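PDB 6BHC: pseudopodium-enriched atypical kinase 1 from Homo sapiens, which has a protein kinase fold with an unusual catalytic cleft, forms dimers, and as a pseudokinase probably acts through protein interactions rather than phosphate transfer. Local coordinates for residues 31-34 with 35-39; 408-411 with 412-415. The protein carries 1 engineered substitution. All blocks are in the same frame, centred on the assembly; numbering follows the deposited sequence.

Contacts 1 and 2 are short lengths, of about two turns each, of two helices that meet although they lie far apart in sequence. Contact 1 (31-39) ends helix 16-39, the first helix of the modelled chain, whereas contact 2 (408-415) comes close to the other end, in helix 406-417. Their centres are about 10 Å apart and lie on the same side of the chain's centre. Trp409 joins them: its CD1 is 3.6 Å from CB of Cys35, and its CZ2 packs on Glu36. Early and late helices are thus brought together in one bundle, and helix 16-39 also touches the second subunit, consistent with a part in the kinase-fold dimer.

Contact 1. Residues 31-34 with 35-39; sequences LAVK and CEDLF
Leu31 and Cys35 form the first of four i to i+4 hydrogen bonds within 31-39, near the end of the alpha-helix 16-39. Cys35 N donates a hydrogen bond to Leu31 O at 2.9 Å, with an N-H...O angle of 162°. The next two rungs are alike: Glu36 N to Ala32 O, and Asp37 N to Val33 O. The fourth is longer and more bent, with Leu38 N 3.1 Å from Lys34 O and an angle of 144°. Each of the four carbonyls from Leu31 to Lys34 therefore has an amide partner, and Phe39 N continues the series to Cys35 O.

Side chains lie against the same oxygens. The thiol of Cys35 turns back beside its own backbone N (chi1 -70°), which leaves SG 3.2 Å from Leu31 O. Asp37 runs alongside Val33 and points the same way; its OD2 comes no nearer than 4.0 Å to the methyl CG1 of Val33. The carboxylate also lies near Val33 O; as both are acceptors they cannot bond to each other, and Val33 O is served by Asp37 N. Lys34 NZ is 6.9 Å from Asp37 OD2, too far for a salt bridge.

On another side of the helix the subunit interface takes over: Leu31, Lys34, Cys35 and Leu38 all pack on Leu398 of the second subunit, so this short stretch contributes directly to dimer contacts. Leu38 meets the preceding turn through its branch carbon, CG lying 3.2 Å from Lys34 O and CD1 3.8 Å from that same oxygen.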
loop_
_atom_site.group_PDB
_atom_site.type_symbol
_atom_site.label_atom_id
_atom_site.label_comp_id
_atom_site.label_asym_id
_atom_site.label_seq_id
_atom_site.Cartn_x
_atom_site.Cartn_y
_atom_site.Cartn_z
ATOM N N LEU A 31 7.742 3.975 -6.613
ATOM C CA LEU A 31 6.753 2.916 -6.782
ATOM C C LEU A 31 6.838 2.299 -8.173
ATOM O O LEU A 31 6.688 1.081 -8.328
ATOM C CB LEU A 31 5.349 3.463 -6.524
ATOM C CG LEU A 31 5.029 3.885 -5.089
ATOM C CD1 LEU A 31 3.708 4.642 -5.032
ATOM C CD2 LEU A 31 4.991 2.672 -4.174
ATOM N N ALA A 32 7.079 3.123 -9.195
ATOM C CA ALA A 32 7.197 2.597 -10.552
ATOM C C ALA A 32 8.431 1.716 -10.695
ATOM O O ALA A 32 8.378 0.664 -11.342
ATOM C CB ALA A 32 7.236 3.745 -11.561
ATOM N N VAL A 33 9.549 2.126 -10.092
ATOM C CA VAL A 33 10.767 1.324 -10.151
ATOM C C VAL A 33 10.589 0.026 -9.373
ATOM O O VAL A 33 11.060 -1.038 -9.795
ATOM C CB VAL A 33 11.966 2.140 -9.634
ATOM C CG1 VAL A 33 13.187 1.248 -9.451
ATOM C CG2 VAL A 33 12.279 3.280 -10.590
ATOM N N LYS A 34 9.905 0.086 -8.227
ATOM C CA LYS A 34 9.656 -1.130 -7.460
ATOM C C LYS A 34 8.744 -2.086 -8.220
ATOM O O LYS A 34 8.958 -3.304 -8.195
ATOM C CB LYS A 34 9.059 -0.782 -6.096
ATOM C CG LYS A 34 10.077 -0.751 -4.971
ATOM C CD LYS A 34 9.442 -0.331 -3.658
ATOM C CE LYS A 34 10.399 -0.544 -2.496
ATOM N NZ LYS A 34 11.716 0.107 -2.736
ATOM N N CYS A 35 7.724 -1.557 -8.898
ATOM C CA CYS A 35 6.897 -2.400 -9.756
ATOM C C CYS A 35 7.726 -3.024 -10.868
ATOM O O CYS A 35 7.591 -4.218 -11.159
ATOM C CB CYS A 35 5.743 -1.588 -10.346
ATOM S SG CYS A 35 4.468 -1.098 -9.169
ATOM N N GLU A 36 8.601 -2.232 -11.494
ATOM C CA GLU A 36 9.433 -2.745 -12.577
ATOM C C GLU A 36 10.286 -3.920 -12.114
ATOM O O GLU A 36 10.395 -4.932 -12.816
ATOM C CB GLU A 36 10.310 -1.622 -13.132
ATOM C CG GLU A 36 11.369 -2.077 -14.119
ATOM C CD GLU A 36 12.098 -0.913 -14.761
ATOM O OE1 GLU A 36 11.470 -0.180 -15.553
ATOM O OE2 GLU A 36 13.297 -0.725 -14.463
ATOM N N ASP A 37 10.888 -3.814 -10.928
ATOM C CA ASP A 37 11.722 -4.903 -10.434
ATOM C C ASP A 37 10.893 -6.128 -10.068
ATOM O O ASP A 37 11.390 -7.256 -10.149
ATOM C CB ASP A 37 12.543 -4.430 -9.234
ATOM C CG ASP A 37 13.525 -3.329 -9.599
ATOM O OD1 ASP A 37 13.874 -3.214 -10.793
ATOM O OD2 ASP A 37 13.951 -2.583 -8.692
ATOM N N LEU A 38 9.633 -5.933 -9.672
ATOM C CA LEU A 38 8.776 -7.070 -9.354
ATOM C C LEU A 38 8.298 -7.781 -10.614
ATOM O O LEU A 38 8.185 -9.011 -10.629
ATOM C CB LEU A 38 7.582 -6.611 -8.516
ATOM C CG LEU A 38 7.895 -6.135 -7.095
ATOM C CD1 LEU A 38 6.622 -5.693 -6.390
ATOM C CD2 LEU A 38 8.599 -7.228 -6.306
ATOM N N PHE A 39 8.010 -7.028 -11.678
ATOM C CA PHE A 39 7.566 -7.637 -12.924
ATOM C C PHE A 39 8.713 -8.233 -13.733
ATOM O O PHE A 39 8.462 -9.054 -14.621
ATOM C CB PHE A 39 6.817 -6.614 -13.782
ATOM C CG PHE A 39 5.423 -6.322 -13.304
ATOM C CD1 PHE A 39 4.368 -7.148 -13.649
ATOM C CD2 PHE A 39 5.165 -5.214 -12.516
ATOM C CE1 PHE A 39 3.085 -6.874 -13.210
ATOM C CE2 PHE A 39 3.886 -4.937 -12.075
ATOM C CZ PHE A 39 2.845 -5.769 -12.422
#

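Contact 2. Residues 408-411 with 412-415; sequences DWLC and AQYL
Trp409 and Gln413, one helical turn apart, set an indole against a carboxamide whose plane stands almost perpendicular to it, 88° away. The amide oxygen comes obliquely to the indole, with OE1 of Gln413 3.0 Å from NE1 and 3.2 Å from CE2 of Trp409. Near as it is to NE1, the angle is too poor for a hydrogen bond, so the pair is a close oblique packing contact. The aliphatic part of the glutamine joins in, its CG 3.6 Å from Trp409 NE1. Elsewhere round the indole, Phe39 is stacked with it and Phe115 meets it edge-to-face.

The indole leaves the helix with CG anti to the backbone N (chi1 174°), while the glutamine starts beside its own N and then runs extended, which carries the amide to the ring. If an alanine took the place of Trp409, Phe39 and Phe115 would probably lose the ring they pack against, and the Gln413 amide would be left freer to turn.

The backbone forms about two regular turns of the alpha-helix 406-417, packed against helices 16-39 and 371-396. Ala412 N binds Asp408 O, Gln413 N binds Trp409 O at 2.9 Å, and Tyr414 N binds Leu410 O. The straightest bond is Leu415 N to Cys411 O, at 174°.

Towards helix 371-396, Cys411 and Leu415 both rest on Leu389; between themselves they make a loose apolar contact, SG of Cys411 lying 4.4 Å from CD1 of Leu415. Tyr414 packs on Trp355 and Pro357. At the beginning of the segment Asp408 has OD2 bonded to Ser405 N, and at the other end the carbonyl O of Leu415 accepts a hydrogen bond from Arg386 NE.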
loop_
_atom_site.group_PDB
_atom_site.type_symbol
_atom_site.label_atom_id
_atom_site.label_comp_id
_atom_site.label_asym_id
_atom_site.label_seq_id
_atom_site.Cartn_x
_atom_site.Cartn_y
_atom_site.Cartn_z
ATOM N N ASP A 408 -1.771 -0.807 -13.370
ATOM C CA ASP A 408 -1.372 0.038 -12.249
ATOM C C ASP A 408 0.070 0.500 -12.397
ATOM O O ASP A 408 0.389 1.667 -12.133
ATOM C CB ASP A 408 -1.555 -0.714 -10.930
ATOM C CG ASP A 408 -2.987 -1.142 -10.694
ATOM O OD1 ASP A 408 -3.905 -0.465 -11.205
ATOM O OD2 ASP A 408 -3.195 -2.155 -9.992
ATOM N N TRP A 409 0.958 -0.404 -12.810
ATOM C CA TRP A 409 2.349 -0.034 -13.046
ATOM C C TRP A 409 2.453 1.022 -14.141
ATOM O O TRP A 409 3.115 2.051 -13.966
ATOM C CB TRP A 409 3.156 -1.282 -13.406
ATOM C CG TRP A 409 4.574 -1.024 -13.819
ATOM C CD1 TRP A 409 5.351 0.050 -13.487
ATOM C CD2 TRP A 409 5.384 -1.862 -14.651
ATOM N NE1 TRP A 409 6.593 -0.069 -14.061
ATOM C CE2 TRP A 409 6.639 -1.234 -14.781
ATOM C CE3 TRP A 409 5.170 -3.083 -15.299
ATOM C CZ2 TRP A 409 7.674 -1.787 -15.532
ATOM C CZ3 TRP A 409 6.199 -3.630 -16.042
ATOM C CH2 TRP A 409 7.436 -2.983 -16.151
ATOM N N LEU A 410 1.791 0.787 -15.277
ATOM C CA LEU A 410 1.865 1.734 -16.386
ATOM C C LEU A 410 1.287 3.090 -15.997
ATOM O O LEU A 410 1.800 4.135 -16.417
ATOM C CB LEU A 410 1.141 1.164 -17.606
ATOM C CG LEU A 410 1.650 -0.192 -18.106
ATOM C CD1 LEU A 410 0.856 -0.673 -19.312
ATOM C CD2 LEU A 410 3.135 -0.125 -18.432
ATOM N N CYS A 411 0.221 3.097 -15.193
ATOM C CA CYS A 411 -0.347 4.362 -14.740
ATOM C C CYS A 411 0.620 5.098 -13.822
ATOM O O CYS A 411 0.738 6.327 -13.894
ATOM C CB CYS A 411 -1.681 4.118 -14.034
ATOM S SG CYS A 411 -2.527 5.626 -13.504
ATOM N N ALA A 412 1.321 4.363 -12.955
ATOM C CA ALA A 412 2.331 4.988 -12.108
ATOM C C ALA A 412 3.475 5.555 -12.939
ATOM O O ALA A 412 4.006 6.623 -12.618
ATOM C CB ALA A 412 2.857 3.984 -11.082
ATOM N N GLN A 413 3.873 4.854 -14.007
ATOM C CA GLN A 413 4.912 5.377 -14.891
ATOM C C GLN A 413 4.496 6.709 -15.495
ATOM O O GLN A 413 5.307 7.636 -15.600
ATOM C CB GLN A 413 5.220 4.379 -16.006
ATOM C CG GLN A 413 6.031 3.168 -15.592
ATOM C CD GLN A 413 6.520 2.370 -16.789
ATOM O OE1 GLN A 413 7.215 1.365 -16.638
ATOM N NE2 GLN A 413 6.161 2.818 -17.988
ATOM N N TYR A 414 3.231 6.818 -15.899
ATOM C CA TYR A 414 2.743 8.029 -16.542
ATOM C C TYR A 414 2.783 9.216 -15.586
ATOM O O TYR A 414 3.418 10.238 -15.869
ATOM C CB TYR A 414 1.329 7.780 -17.062
ATOM C CG TYR A 414 0.640 8.974 -17.672
ATOM C CD1 TYR A 414 1.338 9.895 -18.445
ATOM C CD2 TYR A 414 -0.723 9.163 -17.498
ATOM C CE1 TYR A 414 0.695 10.980 -19.011
ATOM C CE2 TYR A 414 -1.373 10.237 -18.059
ATOM C CZ TYR A 414 -0.663 11.142 -18.814
ATOM O OH TYR A 414 -1.325 12.210 -19.371
ATOM N N LEU A 415 2.122 9.089 -14.433
ATOM C CA LEU A 415 1.999 10.223 -13.521
ATOM C C LEU A 415 3.325 10.586 -12.866
ATOM O O LEU A 415 3.524 11.744 -12.479
ATOM C CB LEU A 415 0.948 9.923 -12.453
ATOM C CG LEU A 415 -0.463 9.684 -12.992
ATOM C CD1 LEU A 415 -1.453 9.508 -11.854
ATOM C CD2 LEU A 415 -0.881 10.828 -13.904
#